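Local coordinates for cytochrome P450 monooxygenase (Rhodococcus sp. ECU0066, PDB 6KBH), which probably acts as a self-sufficient monooxygenase, carrying heme, a flavin mononucleotide and a [2Fe-2S] cluster on one chain so that electrons can reach the heme iron, at residues Lys396-Ala399 against Arg400-Gln404; Ala150-Glu153 against Pro154-Arg157; Glu671-Ala674 against His675-Asp678. One frame throughout, in Å; residues are numbered along the deposited sequence.

Contact 1 (Lys396-Ala399 against Arg400-Gln404); sequences KNLA and RMEIQ. With HEM (protoporphyrin IX containing Fe), chain C.
Lys396 and Arg400, one helical turn apart, extend their charged ends side by side in the same direction, and the carboxylate of Asp730, in the 2Fe-2S part of the chain, forms salt bridges with both. It would offset their like charges, Lys396 NZ lying 4.1 Å from Arg400 NH1. Lys396 NZ also bonds to Gln392 OE1, and Arg400 NE forms a salt bridge with Glu320. The helix is the one that follows the heme-ligating Cys393, the L helix of a cytochrome P450, and this pair lies where its first turn meets the [2Fe-2S] ferredoxin domain. Lys396 CG sits between the backbone N and carbonyl carbon (chi1 62°), and the chain then runs straight, laying CD 3.7 Å from Arg400 NH1. Asn397 OD1 lies at the edge of the guanidinium, in its plane, while the amide itself is turned 63° from that plane.

Four successive i to i+4 backbone bonds hold these groups in order, from Arg400 N to Lys396 O through Ile403 N to Ala399 O at 2.9 Å. Glu402 crosses Leu398 obliquely, OE1 lying 4.1 Å from Leu398 CG. On another flank, Ile403 packs on Ala290 and Ser291 of helix 284-300. Ala399 belongs to the heme pocket, and its CB rests 3.7 Å from the vinyl carbon CBB of the porphyrin.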
loop_
_atom_site.group_PDB
_atom_site.type_symbol
_atom_site.label_atom_id
_atom_site.label_comp_id
_atom_site.label_asym_id
_atom_site.label_seq_id
_atom_site.Cartn_x
_atom_site.Cartn_y
_atom_site.Cartn_z
ATOM N N LYS A 396 -4.610 -6.077 -7.839
ATOM C CA LYS A 396 -4.210 -6.164 -6.438
ATOM C C LYS A 396 -4.957 -5.146 -5.584
ATOM O O LYS A 396 -5.386 -5.459 -4.469
ATOM C CB LYS A 396 -2.695 -5.981 -6.303
ATOM C CG LYS A 396 -2.141 -4.640 -6.775
ATOM C CD LYS A 396 -0.668 -4.523 -6.409
ATOM C CE LYS A 396 -0.080 -3.190 -6.829
ATOM N NZ LYS A 396 1.337 -3.058 -6.383
ATOM N N ASN A 397 -5.140 -3.927 -6.097
ATOM C CA ASN A 397 -5.875 -2.925 -5.337
ATOM C C ASN A 397 -7.376 -3.174 -5.371
ATOM O O ASN A 397 -8.082 -2.796 -4.429
ATOM C CB ASN A 397 -5.550 -1.527 -5.859
ATOM C CG ASN A 397 -4.098 -1.165 -5.658
ATOM O OD1 ASN A 397 -3.711 -0.695 -4.592
ATOM N ND2 ASN A 397 -3.285 -1.397 -6.673
ATOM N N LEU A 398 -7.883 -3.800 -6.434
ATOM C CA LEU A 398 -9.268 -4.253 -6.411
ATOM C C LEU A 398 -9.469 -5.307 -5.331
ATOM O O LEU A 398 -10.460 -5.269 -4.591
ATOM C CB LEU A 398 -9.670 -4.797 -7.782
ATOM C CG LEU A 398 -11.074 -5.400 -7.883
ATOM C CD1 LEU A 398 -12.125 -4.410 -7.403
ATOM C CD2 LEU A 398 -11.368 -5.850 -9.306
ATOM N N ALA A 399 -8.528 -6.247 -5.216
ATOM C CA ALA A 399 -8.601 -7.241 -4.151
ATOM C C ALA A 399 -8.308 -6.617 -2.792
ATOM O O ALA A 399 -8.912 -7.002 -1.784
ATOM C CB ALA A 399 -7.633 -8.390 -4.435
ATOM N N ARG A 400 -7.383 -5.656 -2.742
ATOM C CA ARG A 400 -7.091 -4.975 -1.484
ATOM C C ARG A 400 -8.316 -4.230 -0.969
ATOM O O ARG A 400 -8.646 -4.301 0.221
ATOM C CB ARG A 400 -5.919 -4.014 -1.668
ATOM C CG ARG A 400 -4.557 -4.638 -1.482
ATOM C CD ARG A 400 -3.476 -3.723 -2.021
ATOM N NE ARG A 400 -2.147 -4.143 -1.600
ATOM C CZ ARG A 400 -1.018 -3.695 -2.138
ATOM N NH1 ARG A 400 -1.059 -2.806 -3.123
ATOM N NH2 ARG A 400 0.153 -4.130 -1.691
ATOM N N MET A 401 -8.992 -3.491 -1.852
ATOM C CA MET A 401 -10.229 -2.817 -1.471
ATOM C C MET A 401 -11.273 -3.826 -1.014
ATOM O O MET A 401 -11.901 -3.664 0.039
ATOM C CB MET A 401 -10.755 -1.994 -2.649
ATOM C CG MET A 401 -12.200 -1.562 -2.497
ATOM S SD MET A 401 -12.972 -0.989 -4.021
ATOM C CE MET A 401 -12.166 0.598 -4.221
ATOM N N GLU A 402 -11.451 -4.888 -1.799
ATOM C CA GLU A 402 -12.465 -5.897 -1.521
ATOM C C GLU A 402 -12.294 -6.502 -0.133
ATOM O O GLU A 402 -13.260 -6.623 0.631
ATOM C CB GLU A 402 -12.364 -6.980 -2.582
ATOM C CG GLU A 402 -13.657 -7.467 -3.110
ATOM C CD GLU A 402 -13.453 -8.225 -4.386
ATOM O OE1 GLU A 402 -12.378 -8.086 -5.007
ATOM O OE2 GLU A 402 -14.344 -8.999 -4.744
ATOM N N ILE A 403 -11.069 -6.906 0.201
ATOM C CA ILE A 403 -10.808 -7.487 1.513
ATOM C C ILE A 403 -11.076 -6.463 2.604
ATOM O O ILE A 403 -11.716 -6.764 3.621
ATOM C CB ILE A 403 -9.367 -8.017 1.590
ATOM C CG1 ILE A 403 -9.129 -9.096 0.538
ATOM C CG2 ILE A 403 -9.093 -8.577 2.970
ATOM C CD1 ILE A 403 -9.925 -10.337 0.771
ATOM N N GLN A 404 -10.587 -5.237 2.409
ATOM C CA GLN A 404 -10.726 -4.197 3.426
ATOM C C GLN A 404 -12.177 -3.959 3.827
ATOM O O GLN A 404 -12.471 -3.747 5.003
ATOM C CB GLN A 404 -10.104 -2.899 2.923
ATOM C CG GLN A 404 -8.681 -2.683 3.361
ATOM C CD GLN A 404 -8.028 -1.618 2.535
ATOM O OE1 GLN A 404 -7.637 -1.866 1.403
ATOM N NE2 GLN A 404 -7.940 -0.409 3.075
HETATM C CHA HEM C . -1.346 -11.803 -12.201
HETATM C CHB HEM C . -2.102 -13.075 -7.379
HETATM C CHC HEM C . -6.850 -10.737 -7.449
HETATM C CHD HEM C . -6.063 -9.490 -12.228
HETATM C C1A HEM C . -1.378 -12.260 -10.811
HETATM C C2A HEM C . -0.156 -12.988 -10.449
HETATM C C3A HEM C . -0.362 -13.337 -9.112
HETATM C C4A HEM C . -1.705 -12.788 -8.789
HETATM C CMA HEM C . 0.573 -14.099 -8.226
HETATM C CAA HEM C . 1.053 -13.276 -11.285
HETATM C CBA HEM C . 2.251 -12.438 -10.962
HETATM C CGA HEM C . 3.434 -12.470 -11.869
HETATM O O1A HEM C . 3.368 -13.482 -12.615
HETATM O O2A HEM C . 4.174 -11.475 -11.635
HETATM C C1B HEM C . -3.442 -12.585 -6.924
HETATM C C2B HEM C . -4.016 -12.776 -5.514
HETATM C C3B HEM C . -5.499 -12.039 -5.543
HETATM C C4B HEM C . -5.653 -11.500 -6.953
HETATM C CMB HEM C . -3.371 -13.482 -4.370
HETATM C CAB HEM C . -6.494 -11.936 -4.438
HETATM C CBB HEM C . -6.031 -11.408 -3.125
HETATM C C1C HEM C . -6.768 -10.292 -8.870
HETATM C C2C HEM C . -7.972 -9.586 -9.219
HETATM C C3C HEM C . -7.783 -9.234 -10.537
HETATM C C4C HEM C . -6.465 -9.764 -10.851
HETATM C CMC HEM C . -9.153 -9.296 -8.353
HETATM C CAC HEM C . -8.728 -8.456 -11.401
HETATM C CBC HEM C . -9.478 -9.124 -12.497
HETATM C C1D HEM C . -4.731 -10.069 -12.443
HETATM C C2D HEM C . -4.230 -9.835 -13.838
HETATM C C3D HEM C . -2.748 -10.561 -13.838
HETATM C C4D HEM C . -2.621 -11.099 -12.442
HETATM C CMD HEM C . -4.932 -9.118 -14.938
HETATM C CAD HEM C . -1.780 -10.634 -14.965
HETATM C CBD HEM C . -0.984 -9.395 -15.211
HETATM C CGD HEM C . 0.259 -9.537 -16.012
HETATM O O1D HEM C . 0.578 -10.750 -16.018
HETATM O O2D HEM C . 0.643 -8.419 -16.441
HETATM N NA HEM C . -2.348 -12.128 -9.810
HETATM N NB HEM C . -4.379 -11.765 -7.765
HETATM N NC HEM C . -5.821 -10.416 -9.861
HETATM N ND HEM C . -3.801 -10.804 -11.473
HETATM FE FE HEM C . -4.163 -11.424 -9.629
#

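Contact 2 (Ala150-Glu153 against Pro154-Arg157); sequences AHHE and PMVR
Glu153 and Arg157 reach out side by side from successive turns and form a salt bridge, with Glu153 OE2 3.6 Å from Arg157 NH2, although the modelled place of that nitrogen is less certain. The carboxylate oxygen arrives at the edge of the guanidinium and in its plane, and Arg157 NE lies 3.7 Å from the same OE2; the two flat groups are only 23° from coplanar. Glu153 contributes a chain running away from its backbone N (chi1 -173°) and extended beyond CG, which brings the acid level with the arginine head. The arginine's own CG passes close to Glu153 O, which accepts a weak hydrogen bond from Arg157 N.

A second side-chain pair meets by van der Waals contact. Met155 bends at chi2 and chi3, which swings its CE back to lie 3.8 Å from His152 ND1, alongside and oblique to the imidazole. His151 ND1 occupies one face of that same ring, offset toward the rim.

The backbone here leads from the loop after helix 146-149 into the first turn of helix 153-164, which matches the D helix of the P450 fold and packs against the L helix, 396-413, and helix 183-192. His152 O takes weak bonds from both Met155 N, at 3.0 Å, and Val156 N, at 3.3 Å. Pro154 has no N-H to give, and its CD lies near His151 O.

Outside partners meet the polar ends. Glu153 OE2 accepts a hydrogen bond from Val463 N, while Arg157 NH2 makes a salt bridge to Glu408 on helix 396-413, subject to the same doubt about its position. Val156 packs on Met401 and Ile405 of that helix, and Met155 on Val187 and His190 of helix 183-192.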
loop_
_atom_site.group_PDB
_atom_site.type_symbol
_atom_site.label_atom_id
_atom_site.label_comp_id
_atom_site.label_asym_id
_atom_site.label_seq_id
_atom_site.Cartn_x
_atom_site.Cartn_y
_atom_site.Cartn_z
ATOM N N ALA A 150 -12.033 4.011 -7.632
ATOM C CA ALA A 150 -12.884 4.787 -6.734
ATOM C C ALA A 150 -14.347 4.741 -7.161
ATOM O O ALA A 150 -15.242 4.859 -6.315
ATOM C CB ALA A 150 -12.394 6.232 -6.661
ATOM N N HIS A 151 -14.612 4.570 -8.459
ATOM C CA HIS A 151 -15.991 4.461 -8.923
ATOM C C HIS A 151 -16.668 3.211 -8.375
ATOM O O HIS A 151 -17.863 3.228 -8.060
ATOM C CB HIS A 151 -16.041 4.457 -10.450
ATOM C CG HIS A 151 -17.337 3.954 -11.005
ATOM N ND1 HIS A 151 -17.468 2.707 -11.579
ATOM C CD2 HIS A 151 -18.563 4.523 -11.058
ATOM C CE1 HIS A 151 -18.718 2.534 -11.968
ATOM N NE2 HIS A 151 -19.404 3.620 -11.663
ATOM N N HIS A 152 -15.922 2.111 -8.253
ATOM C CA HIS A 152 -16.515 0.827 -7.900
ATOM C C HIS A 152 -16.712 0.638 -6.400
ATOM O O HIS A 152 -17.342 -0.346 -6.002
ATOM C CB HIS A 152 -15.658 -0.315 -8.449
ATOM C CG HIS A 152 -15.658 -0.412 -9.943
ATOM N ND1 HIS A 152 -16.783 -0.740 -10.669
ATOM C CD2 HIS A 152 -14.667 -0.230 -10.850
ATOM C CE1 HIS A 152 -16.487 -0.753 -11.956
ATOM N NE2 HIS A 152 -15.209 -0.447 -12.092
ATOM N N GLU A 153 -16.201 1.544 -5.566
ATOM C CA GLU A 153 -16.300 1.349 -4.121
ATOM C C GLU A 153 -17.731 1.287 -3.592
ATOM O O GLU A 153 -17.969 0.518 -2.644
ATOM C CB GLU A 153 -15.507 2.442 -3.391
ATOM C CG GLU A 153 -15.426 2.223 -1.887
ATOM C CD GLU A 153 -14.351 3.056 -1.223
ATOM O OE1 GLU A 153 -13.550 3.694 -1.942
ATOM O OE2 GLU A 153 -14.313 3.080 0.025
ATOM N N PRO A 154 -18.707 2.047 -4.107
ATOM C CA PRO A 154 -20.087 1.837 -3.638
ATOM C C PRO A 154 -20.656 0.487 -4.038
ATOM O O PRO A 154 -21.462 -0.078 -3.286
ATOM C CB PRO A 154 -20.863 2.990 -4.292
ATOM C CG PRO A 154 -19.833 4.023 -4.576
ATOM C CD PRO A 154 -18.608 3.252 -4.951
ATOM N N MET A 155 -20.262 -0.046 -5.196
ATOM C CA MET A 155 -20.824 -1.307 -5.671
ATOM C C MET A 155 -20.439 -2.471 -4.763
ATOM O O MET A 155 -21.275 -3.331 -4.460
ATOM C CB MET A 155 -20.369 -1.567 -7.107
ATOM C CG MET A 155 -20.658 -2.964 -7.636
ATOM S SD MET A 155 -19.327 -4.142 -7.313
ATOM C CE MET A 155 -17.966 -3.381 -8.193
ATOM N N VAL A 156 -19.177 -2.524 -4.332
ATOM C CA VAL A 156 -18.732 -3.633 -3.494
ATOM C C VAL A 156 -19.309 -3.515 -2.089
ATOM O O VAL A 156 -19.616 -4.528 -1.449
ATOM C CB VAL A 156 -17.193 -3.707 -3.487
ATOM C CG1 VAL A 156 -16.597 -2.336 -3.251
ATOM C CG2 VAL A 156 -16.698 -4.697 -2.439
ATOM N N ARG A 157 -19.478 -2.290 -1.587
ATOM C CA ARG A 157 -20.126 -2.112 -0.291
ATOM C C ARG A 157 -21.578 -2.573 -0.339
ATOM O O ARG A 157 -22.081 -3.170 0.621
ATOM C CB ARG A 157 -20.038 -0.650 0.142
ATOM C CG ARG A 157 -18.641 -0.206 0.538
ATOM C CD ARG A 157 -18.640 1.228 1.031
ATOM N NE ARG A 157 -17.323 1.636 1.501
ATOM C CZ ARG A 157 -16.866 1.398 2.726
ATOM N NH1 ARG A 157 -17.622 0.749 3.603
ATOM N NH2 ARG A 157 -15.653 1.805 3.071
#

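Contact 3 (Glu671-Ala674 against His675-Asp678); sequences EATA and HWPD
Trp676 folds back over Thr673 where helix 663-672 gives out, and one hydrogen bond closes the turn: Trp676 N donates to Thr673 O at 3.1 Å with an N-H...O angle of 160°. The donor stands well above the carbonyl plane, 53° out of it, rather than on a lone pair. Ala674 and His675 take the central places of this i to i+3 beta turn, both with helix-like backbone angles. A bond of the same span precedes it, from Ala674 N to Glu671 O at 3.2 Å, and the two together mark the end of the helix, where Thr673 is the first residue to leave helical angles.

The side chains meet by van der Waals contact. The indole crosses the threonine side chain at about a right angle: OG1, anti to its own backbone N (chi1 170°), lies 3.7 Å from Trp676 CG, while Trp676 CD1 lies near Thr673 O. The indole NE1 has its hydrogen-bonding partner outside this turn.

A carbonyl-to-ring approach completes the set. Ala672 O lies over one face of the His675 imidazole, offset toward the rim, with CD2 the nearest ring atom at 3.9 Å.

In the fold, this is the return leg of a beta-alpha-beta crossover in the reductase's nucleotide-binding-like domain. Pro677 O accepts a bond from Thr680 OG1, Thr673 packs on Thr680 and Trp676 on Pro651, and the chain then enters strand 681-685, which lies beside strand 655-661 at the margin of the five-stranded parallel sheet.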
loop_
_atom_site.group_PDB
_atom_site.type_symbol
_atom_site.label_atom_id
_atom_site.label_comp_id
_atom_site.label_asym_id
_atom_site.label_seq_id
_atom_site.Cartn_x
_atom_site.Cartn_y
_atom_site.Cartn_z
ATOM N N GLU A 671 16.194 37.762 2.457
ATOM C CA GLU A 671 16.876 38.902 1.851
ATOM C C GLU A 671 17.806 39.574 2.855
ATOM O O GLU A 671 18.960 39.891 2.537
ATOM C CB GLU A 671 15.853 39.905 1.324
ATOM C CG GLU A 671 14.692 39.303 0.539
ATOM C CD GLU A 671 15.076 38.774 -0.836
ATOM O OE1 GLU A 671 16.215 38.289 -1.024
ATOM O OE2 GLU A 671 14.219 38.861 -1.742
ATOM N N ALA A 672 17.314 39.807 4.077
ATOM C CA ALA A 672 18.108 40.524 5.070
ATOM C C ALA A 672 19.320 39.719 5.519
ATOM O O ALA A 672 20.349 40.307 5.864
ATOM C CB ALA A 672 17.241 40.894 6.269
ATOM N N THR A 673 19.227 38.389 5.523
ATOM C CA THR A 673 20.331 37.542 5.955
ATOM C C THR A 673 21.230 37.101 4.809
ATOM O O THR A 673 22.115 36.266 5.024
ATOM C CB THR A 673 19.813 36.297 6.679
ATOM O OG1 THR A 673 20.893 35.375 6.873
ATOM C CG2 THR A 673 18.758 35.612 5.847
ATOM N N ALA A 674 21.017 37.623 3.598
ATOM C CA ALA A 674 21.860 37.228 2.475
ATOM C C ALA A 674 23.322 37.576 2.721
ATOM O O ALA A 674 24.216 36.923 2.171
ATOM C CB ALA A 674 21.364 37.882 1.184
ATOM N N HIS A 675 23.585 38.588 3.551
ATOM C CA HIS A 675 24.947 39.028 3.837
ATOM C C HIS A 675 25.764 37.980 4.583
ATOM O O HIS A 675 26.996 38.087 4.619
ATOM C CB HIS A 675 24.951 40.308 4.688
ATOM C CG HIS A 675 24.020 41.384 4.215
ATOM N ND1 HIS A 675 24.004 42.638 4.785
ATOM C CD2 HIS A 675 23.079 41.405 3.240
ATOM C CE1 HIS A 675 23.096 43.385 4.183
ATOM N NE2 HIS A 675 22.519 42.660 3.242
ATOM N N TRP A 676 25.119 36.984 5.167
ATOM C CA TRP A 676 25.721 36.137 6.186
ATOM C C TRP A 676 26.369 34.916 5.551
ATOM O O TRP A 676 26.228 34.668 4.350
ATOM C CB TRP A 676 24.647 35.737 7.199
ATOM C CG TRP A 676 24.109 36.902 7.981
ATOM C CD1 TRP A 676 23.533 38.033 7.477
ATOM C CD2 TRP A 676 24.092 37.047 9.406
ATOM N NE1 TRP A 676 23.168 38.876 8.496
ATOM C CE2 TRP A 676 23.502 38.296 9.691
ATOM C CE3 TRP A 676 24.528 36.248 10.469
ATOM C CZ2 TRP A 676 23.329 38.759 10.993
ATOM C CZ3 TRP A 676 24.361 36.714 11.760
ATOM C CH2 TRP A 676 23.763 37.956 12.011
ATOM N N PRO A 677 27.135 34.132 6.338
ATOM C CA PRO A 677 27.598 32.827 5.844
ATOM C C PRO A 677 26.447 31.948 5.375
ATOM O O PRO A 677 25.281 32.232 5.667
ATOM C CB PRO A 677 28.321 32.234 7.057
ATOM C CG PRO A 677 28.831 33.428 7.790
ATOM C CD PRO A 677 27.793 34.503 7.605
ATOM N N ASP A 678 26.760 30.869 4.655
ATOM C CA ASP A 678 25.742 30.187 3.861
ATOM C C ASP A 678 24.778 29.373 4.720
ATOM O O ASP A 678 23.557 29.486 4.564
ATOM C CB ASP A 678 26.410 29.302 2.808
ATOM C CG ASP A 678 26.893 30.099 1.618
ATOM O OD1 ASP A 678 26.484 31.270 1.501
ATOM O OD2 ASP A 678 27.673 29.564 0.803
#

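How the contacts relate
From the N terminus the three contacts occur in series, none enclosing or crossing another, and each spans a single turn instead of closing a long loop. Contact 2 comes first, at the start of helix 153-164; contact 1 follows, at the start of helix 396-413. Distant in sequence, these two have centres 11 Å apart and pack directly, Met401 CE lying 3.9 Å from Glu153 CB, so they tie two helices of the P450 core together near the heme. Contact 3 comes last, at the end of helix 663-672 in the reductase part, with nearest atoms about 41 Å from contact 1: a helix terminating in another domain, where the others begin helices.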